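PDB 4A6H: phosphatidylinositol 4,5-bisphosphate-binding protein SLM1 from Saccharomyces cerevisiae, which binds phosphatidylinositol 4,5-bisphosphate and, with SLM2, acts as a membrane-associated effector of TORC2 and calcineurin signalling that promotes actin polarization. Local coordinates for residues A[59-64]-A[79-84]. Numbering follows the deposited sequence.
Sequences VTEHSR and KFVLHA. With I4D (D-myo-inositol-4-phosphate), chain G.
V81 sits between T60 and E61, which together face this one residue of the neighbouring strand. T60 N donates to V81 O (3.1 Å), and V81 N returns a bond to E61 O (2.9 Å). The side chains follow the same pattern. V81 CG1 lies against T60 OG1, while CG2, anti to the carbonyl carbon, meets E61 CG at 3.4 Å; from there the glutamate runs on extended past the valine. T60 CG2 turns instead to H83 CB (3.8 Å). Two residues opposite one make a beta bulge: the antiparallel register slips by one between the non-hydrogen-bonded pairs V59–L82 and H62–F80. On the face of these pairs, V59 CG1 touches L82 CD1 at 3.7 Å and approaches the F80 ring obliquely, and H62 CB rests by F80 CB. This is the outer hairpin of the PH-domain sheet, where 57-62 is an outermost strand, and the C-terminal helix 103-116 packs on the same face: F110 touches V59 and meets the H62 ring edge-to-face, while L113 reaches F80. Past the bulge S63 is held twice, by S63 N to K79 O (2.9 Å) and by K79 N to S63 OG (3.0 Å), its hydroxyl taking the place of a backbone acceptor. H62 ND1 bonds S63 O at 2.6 Å, lying above the carbonyl plane but keeping the oxygen in its own ring plane. K79, bent at chi3 (-94°), leads away to one of two inositol 4-phosphate pockets, lined also by R15, K20 and K99 and consistent with the non-canonical PH-domain site. At the other end N95 bonds H83 ND1.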
loop_
_atom_site.group_PDB
_atom_site.type_symbol
_atom_site.label_atom_id
_atom_site.label_comp_id
_atom_site.label_asym_id
_atom_site.label_seq_id
_atom_site.Cartn_x
_atom_site.Cartn_y
_atom_site.Cartn_z
ATOM N N VAL A 59 -7.045 11.675 11.007
ATOM C CA VAL A 59 -8.362 12.246 10.769
ATOM C C VAL A 59 -9.123 12.236 12.077
ATOM O O VAL A 59 -9.195 11.216 12.773
ATOM C CB VAL A 59 -9.149 11.550 9.630
ATOM C CG1 VAL A 59 -8.514 11.888 8.271
ATOM C CG2 VAL A 59 -9.226 10.043 9.847
ATOM N N THR A 60 -9.667 13.390 12.432
ATOM C CA THR A 60 -10.189 13.559 13.772
ATOM C C THR A 60 -11.712 13.579 13.757
ATOM O O THR A 60 -12.357 12.624 14.193
ATOM C CB THR A 60 -9.596 14.811 14.433
ATOM O OG1 THR A 60 -9.765 15.936 13.564
ATOM C CG2 THR A 60 -8.103 14.615 14.685
ATOM N N GLU A 61 -12.295 14.650 13.250
ATOM C CA GLU A 61 -13.742 14.741 13.235
ATOM C C GLU A 61 -14.317 14.749 11.833
ATOM O O GLU A 61 -13.602 14.979 10.841
ATOM C CB GLU A 61 -14.232 15.956 14.026
ATOM C CG GLU A 61 -13.520 17.236 13.701
ATOM C CD GLU A 61 -14.051 18.419 14.486
ATOM O OE1 GLU A 61 -15.262 18.454 14.796
ATOM O OE2 GLU A 61 -13.250 19.323 14.789
ATOM N N HIS A 62 -15.609 14.475 11.758
ATOM C CA HIS A 62 -16.348 14.574 10.525
ATOM C C HIS A 62 -17.791 14.968 10.781
ATOM O O HIS A 62 -18.297 14.888 11.908
ATOM C CB HIS A 62 -16.272 13.270 9.723
ATOM C CG HIS A 62 -16.951 12.115 10.384
ATOM N ND1 HIS A 62 -18.322 12.009 10.460
ATOM C CD2 HIS A 62 -16.451 11.020 11.005
ATOM C CE1 HIS A 62 -18.640 10.896 11.102
ATOM N NE2 HIS A 62 -17.523 10.280 11.445
ATOM N N SER A 63 -18.453 15.412 9.728
ATOM C CA SER A 63 -19.845 15.806 9.829
ATOM C C SER A 63 -20.713 14.648 10.286
ATOM O O SER A 63 -20.447 13.497 9.954
ATOM C CB SER A 63 -20.377 16.275 8.472
ATOM O OG SER A 63 -19.580 17.300 7.902
ATOM N N ARG A 64 -21.765 14.966 11.030
ATOM C CA ARG A 64 -22.839 14.007 11.242
ATOM C C ARG A 64 -23.824 14.126 10.080
ATOM O O ARG A 64 -24.051 15.222 9.566
ATOM C CB ARG A 64 -23.547 14.274 12.570
ATOM C CG ARG A 64 -22.699 13.992 13.793
ATOM C CD ARG A 64 -23.515 14.174 15.058
ATOM N NE ARG A 64 -24.757 13.404 15.030
ATOM C CZ ARG A 64 -25.716 13.507 15.944
ATOM N NH1 ARG A 64 -25.579 14.349 16.957
ATOM N NH2 ARG A 64 -26.815 12.769 15.845
ATOM N N LYS A 79 -18.115 16.908 5.362
ATOM C CA LYS A 79 -16.804 17.455 5.718
ATOM C C LYS A 79 -16.040 16.571 6.692
ATOM O O LYS A 79 -16.643 15.841 7.486
ATOM C CB LYS A 79 -16.974 18.848 6.335
ATOM C CG LYS A 79 -17.424 19.906 5.348
ATOM C CD LYS A 79 -17.767 21.215 6.040
ATOM C CE LYS A 79 -19.257 21.252 6.333
ATOM N NZ LYS A 79 -19.708 22.518 6.965
ATOM N N PHE A 80 -14.711 16.636 6.629
ATOM C CA PHE A 80 -13.863 15.997 7.625
ATOM C C PHE A 80 -12.609 16.814 7.887
ATOM O O PHE A 80 -12.250 17.693 7.098
ATOM C CB PHE A 80 -13.530 14.534 7.264
ATOM C CG PHE A 80 -12.589 14.373 6.090
ATOM C CD1 PHE A 80 -13.072 14.341 4.792
ATOM C CD2 PHE A 80 -11.224 14.225 6.296
ATOM C CE1 PHE A 80 -12.201 14.182 3.709
ATOM C CE2 PHE A 80 -10.352 14.066 5.225
ATOM C CZ PHE A 80 -10.848 14.045 3.932
ATOM N N VAL A 81 -11.953 16.523 9.007
ATOM C CA VAL A 81 -10.755 17.238 9.416
ATOM C C VAL A 81 -9.540 16.332 9.389
ATOM O O VAL A 81 -9.565 15.212 9.923
ATOM C CB VAL A 81 -10.914 17.789 10.843
ATOM C CG1 VAL A 81 -9.651 18.520 11.272
ATOM C CG2 VAL A 81 -12.151 18.681 10.930
ATOM N N LEU A 82 -8.482 16.830 8.760
ATOM C CA LEU A 82 -7.175 16.185 8.729
ATOM C C LEU A 82 -6.254 16.992 9.633
ATOM O O LEU A 82 -6.086 18.195 9.443
ATOM C CB LEU A 82 -6.635 16.130 7.293
ATOM C CG LEU A 82 -5.338 15.363 7.054
ATOM C CD1 LEU A 82 -5.532 13.887 7.360
ATOM C CD2 LEU A 82 -4.896 15.551 5.615
ATOM N N HIS A 83 -5.667 16.321 10.624
ATOM C CA HIS A 83 -4.834 16.964 11.638
ATOM C C HIS A 83 -3.360 16.639 11.421
ATOM O O HIS A 83 -3.019 15.493 11.151
ATOM C CB HIS A 83 -5.252 16.456 13.020
ATOM C CG HIS A 83 -4.424 16.987 14.147
ATOM N ND1 HIS A 83 -4.618 18.243 14.682
ATOM C CD2 HIS A 83 -3.425 16.422 14.866
ATOM C CE1 HIS A 83 -3.764 18.435 15.671
ATOM N NE2 HIS A 83 -3.031 17.344 15.807
ATOM N N ALA A 84 -2.486 17.639 11.537
ATOM C CA ALA A 84 -1.046 17.412 11.403
ATOM C C ALA A 84 -0.366 17.163 12.747
ATOM O O ALA A 84 -0.505 17.950 13.687
ATOM C CB ALA A 84 -0.385 18.587 10.691
HETATM O O5 I4D G . -16.683 26.154 5.991
HETATM C C5 I4D G . -17.842 26.418 5.022
HETATM C C6 I4D G . -18.743 25.140 4.853
HETATM O O6 I4D G . -19.065 24.443 6.019
HETATM C C4 I4D G . -17.739 27.722 4.059
HETATM O O4 I4D G . -17.027 28.902 4.458
HETATM P P4 I4D G . -15.630 29.372 4.041
HETATM O O43 I4D G . -15.155 28.813 2.752
HETATM O O42 I4D G . -14.639 29.053 5.065
HETATM O O41 I4D G . -15.683 30.838 3.987
HETATM C C3 I4D G . -19.020 27.926 3.330
HETATM O O3 I4D G . -18.761 28.720 2.191
HETATM C C2 I4D G . -19.657 26.597 2.909
HETATM O O2 I4D G . -19.616 26.275 1.540
HETATM C C1 I4D G . -19.823 25.309 3.813
HETATM O O1 I4D G . -20.596 24.184 3.299
#